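Local structure of monoglyceride lipase (Saccharomyces cerevisiae, 4ZWN) at residues A[247-251]-A[252-256]; A[232-235]-A[236-239]. The protein hydrolyses monoacylglycerols, preferably monounsaturated ones, to glycerol and free fatty acids, and also takes part in the breakdown of fatty acid ethyl esters. The protein carries 2 engineered substitutions. One frame throughout, in Å; residues are numbered along the deposited sequence.

Contact 1. Residues A[247-251]-A[252-256]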
ATOM      1  N   TYR A 247       6.866  14.535   5.505  1.00 33.48           N
ATOM      2  CA  TYR A 247       7.924  14.557   6.511  1.00 34.24           C
ATOM      3  C   TYR A 247       8.326  15.976   6.886  1.00 34.73           C
ATOM      4  O   TYR A 247       8.581  16.273   8.053  1.00 33.39           O
ATOM      5  CB  TYR A 247       9.153  13.791   6.024  1.00 30.69           C
ATOM      6  CG  TYR A 247      10.245  13.721   7.062  1.00 33.06           C
ATOM      7  CD1 TYR A 247      10.095  12.932   8.197  1.00 29.56           C
ATOM      8  CD2 TYR A 247      11.422  14.444   6.916  1.00 27.12           C
ATOM      9  CE1 TYR A 247      11.085  12.863   9.155  1.00 29.18           C
ATOM     10  CE2 TYR A 247      12.421  14.382   7.871  1.00 28.80           C
ATOM     11  CZ  TYR A 247      12.245  13.589   8.988  1.00 27.69           C
ATOM     12  OH  TYR A 247      13.229  13.522   9.944  1.00 31.73           O
ATOM     13  N   LYS A 248       8.394  16.848   5.889  1.00 30.25           N
ATOM     14  CA  LYS A 248       8.718  18.242   6.131  1.00 35.99           C
ATOM     15  C   LYS A 248       7.547  18.946   6.809  1.00 35.85           C
ATOM     16  O   LYS A 248       7.742  19.758   7.714  1.00 36.45           O
ATOM     17  CB  LYS A 248       9.093  18.941   4.822  1.00 34.18           C
ATOM     18  CG  LYS A 248       8.723  20.413   4.779  1.00 49.67           C
ATOM     19  CD  LYS A 248       9.457  21.143   3.666  1.00 58.37           C
ATOM     20  CE  LYS A 248      10.902  21.413   4.051  1.00 52.24           C
ATOM     21  NZ  LYS A 248      10.990  22.301   5.243  1.00 61.21           N
ATOM     22  N   ASN A 249       6.332  18.610   6.380  1.00 34.80           N
ATOM     23  CA  ASN A 249       5.107  19.183   6.939  1.00 40.31           C
ATOM     24  C   ASN A 249       5.150  20.707   6.974  1.00 37.74           C
ATOM     25  O   ASN A 249       4.946  21.325   8.020  1.00 40.01           O
ATOM     26  CB  ASN A 249       4.845  18.638   8.346  1.00 37.78           C
ATOM     27  CG  ASN A 249       3.431  18.916   8.826  1.00 35.88           C
ATOM     28  OD1 ASN A 249       2.508  19.053   8.021  1.00 32.14           O
ATOM     29  ND2 ASN A 249       3.255  19.005  10.141  1.00 32.83           N
ATOM     30  N   GLU A 250       5.423  21.299   5.818  1.00 41.21           N
ATOM     31  CA  GLU A 250       5.572  22.741   5.700  1.00 44.75           C
ATOM     32  C   GLU A 250       4.247  23.454   5.952  1.00 41.63           C
ATOM     33  O   GLU A 250       3.220  23.102   5.369  1.00 41.32           O
ATOM     34  CB  GLU A 250       6.125  23.100   4.318  1.00 49.76           C
ATOM     35  CG  GLU A 250       6.531  24.555   4.159  1.00 58.30           C
ATOM     36  CD  GLU A 250       7.198  24.827   2.823  1.00 73.95           C
ATOM     37  OE1 GLU A 250       7.234  23.909   1.974  1.00 69.06           O
ATOM     38  OE2 GLU A 250       7.687  25.959   2.623  1.00 90.55           O
ATOM     39  N   ASN A 251       4.293  24.454   6.832  1.00 40.17           N
ATOM     40  CA  ASN A 251       3.120  25.233   7.222  1.00 40.19           C
ATOM     41  C   ASN A 251       1.962  24.368   7.700  1.00 40.83           C
ATOM     42  O   ASN A 251       0.807  24.621   7.360  1.00 42.63           O
ATOM     43  CB  ASN A 251       2.663  26.126   6.068  1.00 43.67           C
ATOM     44  CG  ASN A 251       3.617  27.275   5.814  1.00 56.66           C
ATOM     45  OD1 ASN A 251       4.197  27.390   4.734  1.00 66.52           O
ATOM     46  ND2 ASN A 251       3.795  28.127   6.819  1.00 50.98           N
ATOM     47  N   ASN A 252       2.291  23.354   8.497  1.00 38.21           N
ATOM     48  CA  ASN A 252       1.306  22.466   9.100  1.00 37.15           C
ATOM     49  C   ASN A 252       0.310  21.899   8.100  1.00 42.78           C
ATOM     50  O   ASN A 252      -0.901  21.923   8.332  1.00 40.42           O
ATOM     51  CB  ASN A 252       0.554  23.189  10.219  1.00 44.40           C
ATOM     52  CG  ASN A 252       1.384  23.328  11.468  1.00 55.81           C
ATOM     53  OD1 ASN A 252       2.415  22.674  11.599  1.00 54.36           O
ATOM     54  ND2 ASN A 252       0.940  24.168  12.397  1.00 63.13           N
ATOM     55  N   TYR A 253       0.831  21.391   6.987  1.00 37.00           N
ATOM     56  CA  TYR A 253      -0.007  20.805   5.952  1.00 35.45           C
ATOM     57  C   TYR A 253      -0.887  19.691   6.507  1.00 39.79           C
ATOM     58  O   TYR A 253      -2.072  19.600   6.183  1.00 38.82           O
ATOM     59  CB  TYR A 253       0.853  20.265   4.813  1.00 31.30           C
ATOM     60  CG  TYR A 253       0.057  19.541   3.758  1.00 30.31           C
ATOM     61  CD1 TYR A 253      -0.633  20.244   2.780  1.00 28.35           C
ATOM     62  CD2 TYR A 253      -0.008  18.154   3.737  1.00 32.38           C
ATOM     63  CE1 TYR A 253      -1.368  19.586   1.812  1.00 33.42           C
ATOM     64  CE2 TYR A 253      -0.737  17.485   2.771  1.00 32.64           C
ATOM     65  CZ  TYR A 253      -1.415  18.206   1.812  1.00 34.38           C
ATOM     66  OH  TYR A 253      -2.143  17.545   0.849  1.00 35.91           O
ATOM     67  N   ILE A 254      -0.299  18.849   7.348  1.00 36.03           N
ATOM     68  CA  ILE A 254      -1.013  17.710   7.901  1.00 36.58           C
ATOM     69  C   ILE A 254      -2.130  18.158   8.838  1.00 38.19           C
ATOM     70  O   ILE A 254      -3.273  17.726   8.695  1.00 34.39           O
ATOM     71  CB  ILE A 254      -0.055  16.760   8.646  1.00 38.03           C
ATOM     72  CG1 ILE A 254       1.017  16.246   7.680  1.00 26.18           C
ATOM     73  CG2 ILE A 254      -0.828  15.605   9.267  1.00 29.46           C
ATOM     74  CD1 ILE A 254       2.016  15.303   8.303  1.00 26.02           C
ATOM     75  N   GLN A 255      -1.802  19.038   9.782  1.00 35.00           N
ATOM     76  CA  GLN A 255      -2.783  19.523  10.749  1.00 37.56           C
ATOM     77  C   GLN A 255      -3.978  20.196  10.077  1.00 32.78           C
ATOM     78  O   GLN A 255      -5.105  20.090  10.552  1.00 35.16           O
ATOM     79  CB  GLN A 255      -2.138  20.506  11.733  1.00 37.72           C
ATOM     80  CG  GLN A 255      -1.126  19.890  12.681  1.00 27.77           C
ATOM     81  CD  GLN A 255       0.276  19.878  12.115  1.00 39.60           C
ATOM     82  OE1 GLN A 255       0.469  19.960  10.901  1.00 41.54           O
ATOM     83  NE2 GLN A 255       1.267  19.781  12.995  1.00 39.20           N
ATOM     84  N   LYS A 256      -3.725  20.885   8.969  1.00 37.05           N
ATOM     85  CA  LYS A 256      -4.761  21.672   8.308  1.00 38.11           C
ATOM     86  C   LYS A 256      -5.646  20.858   7.370  1.00 39.53           C
ATOM     87  O   LYS A 256      -6.831  21.154   7.224  1.00 44.50           O
ATOM     88  CB  LYS A 256      -4.128  22.825   7.525  1.00 38.64           C
ATOM     89  CG  LYS A 256      -3.484  23.897   8.387  1.00 42.83           C
ATOM     90  CD  LYS A 256      -2.865  24.983   7.519  1.00 45.94           C
ATOM     91  CE  LYS A 256      -2.093  25.992   8.353  1.00 42.86           C
ATOM     92  NZ  LYS A 256      -1.483  27.042   7.494  1.00 54.62           N
TER
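Asn249 reaches across a tight turn with both ends of its side-chain amide, accepting a bond from the backbone of Ile254 and donating one to the side chain of Gln255. The acceptor bond is short and nearly straight: Ile254 N lies 2.9 Å from Asn249 OD1, in the carbonyl plane, with an N-H...O angle of 172°. On the donor side Asn249 ND2 gives its hydrogen to Gln255 OE1 at 3.0 Å, and the two amide planes are almost coplanar, 11° apart. Gln255 achieves this by a bend at chi2 (89°), which folds its amide back over the turn. Gripped at both ends, the Asn249 amide is fixed in rotation, and OD1 accepts a backbone N-H in the first turn of helix 253-257.

The remaining polar links are weak. Asn252 N approaches Asn249 O at 3.4 Å, Tyr253 N leans toward Glu250 O, and the extended Lys256 places NZ 3.3 Å from Asn251 O.

Beside these bonds Ile254 CG1 lies close against Asn249 OD1, at 3.2 Å, the two side chains crossing at about a right angle. Replacing Asn249 by alanine would probably leave Ile254 N and Gln255 OE1 without these partners and the turn less firmly held.

Asn249, with positive phi, is the first residue to leave helix 233-248, and three residues later Asn252 occupies the N-cap position of helix 253-257. Asn249 and Ile254 both rest on helix 277-286, through Lys282, Phe283 and Asp286, while Tyr253 leans on helix 145-156 at Cys155 and Gln156.

Contact 2. Residues A[232-235]-A[236-239]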
ATOM      1  N   SER A 232       9.906   4.901 -14.011  1.00 29.46           N
ATOM      2  CA  SER A 232      10.343   6.116 -14.690  1.00 35.02           C
ATOM      3  C   SER A 232      10.788   7.160 -13.675  1.00 35.80           C
ATOM      4  O   SER A 232      10.346   7.139 -12.529  1.00 36.66           O
ATOM      5  CB  SER A 232       9.226   6.685 -15.562  1.00 33.39           C
ATOM      6  OG  SER A 232       8.216   7.277 -14.763  1.00 34.76           O
ATOM      7  N   PHE A 233      11.660   8.071 -14.098  1.00 38.02           N
ATOM      8  CA  PHE A 233      12.115   9.149 -13.227  1.00 34.71           C
ATOM      9  C   PHE A 233      10.931   9.978 -12.735  1.00 33.48           C
ATOM     10  O   PHE A 233      10.908  10.417 -11.585  1.00 30.11           O
ATOM     11  CB  PHE A 233      13.128  10.050 -13.945  1.00 35.72           C
ATOM     12  CG  PHE A 233      14.514   9.470 -14.026  1.00 38.87           C
ATOM     13  CD1 PHE A 233      14.760   8.164 -13.640  1.00 34.32           C
ATOM     14  CD2 PHE A 233      15.576  10.241 -14.477  1.00 35.76           C
ATOM     15  CE1 PHE A 233      16.034   7.632 -13.714  1.00 34.74           C
ATOM     16  CE2 PHE A 233      16.852   9.716 -14.549  1.00 34.25           C
ATOM     17  CZ  PHE A 233      17.081   8.410 -14.165  1.00 27.85           C
ATOM     18  N   ARG A 234       9.949  10.183 -13.608  1.00 30.51           N
ATOM     19  CA  ARG A 234       8.767  10.962 -13.257  1.00 36.84           C
ATOM     20  C   ARG A 234       7.987  10.255 -12.156  1.00 34.12           C
ATOM     21  O   ARG A 234       7.600  10.876 -11.168  1.00 32.46           O
ATOM     22  CB  ARG A 234       7.888  11.201 -14.492  1.00 24.85           C
ATOM     23  CG  ARG A 234       6.593  11.987 -14.246  1.00 29.25           C
ATOM     24  CD  ARG A 234       6.746  13.119 -13.230  1.00 33.59           C
ATOM     25  NE  ARG A 234       7.688  14.158 -13.636  1.00 37.00           N
ATOM     26  CZ  ARG A 234       8.193  15.064 -12.802  1.00 44.51           C
ATOM     27  NH1 ARG A 234       7.852  15.048 -11.519  1.00 42.35           N
ATOM     28  NH2 ARG A 234       9.041  15.980 -13.244  1.00 47.59           N
ATOM     29  N   GLN A 235       7.772   8.955 -12.327  1.00 34.63           N
ATOM     30  CA  GLN A 235       7.085   8.150 -11.325  1.00 30.39           C
ATOM     31  C   GLN A 235       7.820   8.189  -9.990  1.00 38.66           C
ATOM     32  O   GLN A 235       7.224   8.468  -8.946  1.00 37.59           O
ATOM     33  CB  GLN A 235       6.947   6.702 -11.797  1.00 33.52           C
ATOM     34  CG  GLN A 235       6.350   5.773 -10.751  1.00 35.05           C
ATOM     35  CD  GLN A 235       6.523   4.305 -11.096  1.00 34.33           C
ATOM     36  OE1 GLN A 235       7.540   3.905 -11.655  1.00 36.16           O
ATOM     37  NE2 GLN A 235       5.527   3.495 -10.759  1.00 34.13           N
ATOM     38  N   ILE A 236       9.120   7.911 -10.039  1.00 32.51           N
ATOM     39  CA  ILE A 236       9.943   7.841  -8.839  1.00 32.54           C
ATOM     40  C   ILE A 236       9.987   9.176  -8.092  1.00 38.99           C
ATOM     41  O   ILE A 236       9.806   9.218  -6.874  1.00 36.63           O
ATOM     42  CB  ILE A 236      11.373   7.388  -9.183  1.00 32.18           C
ATOM     43  CG1 ILE A 236      11.338   5.981  -9.782  1.00 32.98           C
ATOM     44  CG2 ILE A 236      12.257   7.411  -7.948  1.00 30.47           C
ATOM     45  CD1 ILE A 236      12.649   5.531 -10.369  1.00 28.82           C
ATOM     46  N   HIS A 237      10.216  10.261  -8.825  1.00 32.50           N
ATOM     47  CA  HIS A 237      10.230  11.596  -8.237  1.00 33.03           C
ATOM     48  C   HIS A 237       8.934  11.895  -7.501  1.00 35.24           C
ATOM     49  O   HIS A 237       8.941  12.455  -6.404  1.00 30.09           O
ATOM     50  CB  HIS A 237      10.457  12.653  -9.317  1.00 31.59           C
ATOM     51  CG  HIS A 237      10.313  14.064  -8.831  1.00 33.18           C
ATOM     52  ND1 HIS A 237       9.090  14.694  -8.724  1.00 29.63           N
ATOM     53  CD2 HIS A 237      11.238  14.971  -8.438  1.00 27.57           C
ATOM     54  CE1 HIS A 237       9.270  15.925  -8.278  1.00 30.81           C
ATOM     55  NE2 HIS A 237      10.566  16.118  -8.097  1.00 30.26           N
ATOM     56  N   ASP A 238       7.824  11.514  -8.117  1.00 30.10           N
ATOM     57  CA  ASP A 238       6.518  11.888  -7.609  1.00 29.97           C
ATOM     58  C   ASP A 238       6.161  11.192  -6.301  1.00 34.89           C
ATOM     59  O   ASP A 238       5.560  11.812  -5.423  1.00 33.41           O
ATOM     60  CB  ASP A 238       5.454  11.620  -8.671  1.00 31.71           C
ATOM     61  CG  ASP A 238       5.441  12.686  -9.747  1.00 34.55           C
ATOM     62  OD1 ASP A 238       6.360  13.531  -9.738  1.00 36.93           O
ATOM     63  OD2 ASP A 238       4.525  12.685 -10.596  1.00 37.23           O
ATOM     64  N   PHE A 239       6.528   9.924  -6.140  1.00 30.12           N
ATOM     65  CA  PHE A 239       6.223   9.286  -4.864  1.00 35.84           C
ATOM     66  C   PHE A 239       7.329   9.554  -3.842  1.00 33.48           C
ATOM     67  O   PHE A 239       7.107   9.421  -2.641  1.00 33.15           O
ATOM     68  CB  PHE A 239       5.940   7.774  -5.017  1.00 34.31           C
ATOM     69  CG  PHE A 239       7.073   6.948  -5.586  1.00 28.32           C
ATOM     70  CD1 PHE A 239       8.271   6.802  -4.910  1.00 31.85           C
ATOM     71  CD2 PHE A 239       6.891   6.234  -6.757  1.00 33.75           C
ATOM     72  CE1 PHE A 239       9.284   6.016  -5.418  1.00 35.18           C
ATOM     73  CE2 PHE A 239       7.898   5.438  -7.268  1.00 35.41           C
ATOM     74  CZ  PHE A 239       9.096   5.330  -6.599  1.00 35.15           C
TER
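Arg234 lies alongside His237, the two side chains pointing the same way from one flank of the helix, with guanidinium and imidazole planes 71° apart. Bends at chi2 (38°) and chi3 (62°) carry the guanidinium forward to the next turn of the helix, where NH1 meets Asp238 OD1 at 2.8 Å in an i to i+4 salt bridge. The carboxylate oxygen sits at the guanidinium edge and is approached from its syn side. His237 ND1 donates to the same oxygen at 3.1 Å, nearly in the plane of its own ring, and OD1 therefore accepts two bonds. The other oxygen, OD2, takes the backbone N-H of Glu113.

At the start of the helix Ser232 is the N-cap: its OG accepts from Gln235 N at 3.0 Å and also pairs with Gly109 O. Ser232 O receives Ile236 N, the first of the i to i+4 backbone bonds.

On another flank, Phe239 CD2 comes 3.1 Å from Gln235 O, and Phe239 CE2 packs on Gln235 CG. The Phe239 side chain is about 8 Å from that of Ser144, the inferred nucleophile, and touches Leu172.

With a guanidinium, an imidazole and a backbone amide directed at it, the buried Asp238 carboxylate probably has its negative charge well compensated and stabilised, while the ND1 bond limits rotation of the His237 ring, and the OD2 bond to Glu113 N ties the helix to the start of helix 113-134.

How the contacts relate
Helix 233-248 is common to both contacts: contact 2 forms its first turns, and contact 1 begins in its last turn and passes into helix 253-257. The two do not touch; their centres are about 22 Å apart. Contact 2 is buried, packed against helix 185-191, strand 200-201 and nearby loops, and it pairs opposite charges beside aromatic and aliphatic side chains. Contact 1 is only partly buried, farther from the centre of the chain, and relies on neutral amides bonded to backbone and to each other. Both illustrate how side chains serve helix ends: a serine hydroxyl caps the first turn in contact 2, whereas an asparagine amide bridges two successive helices in contact 1.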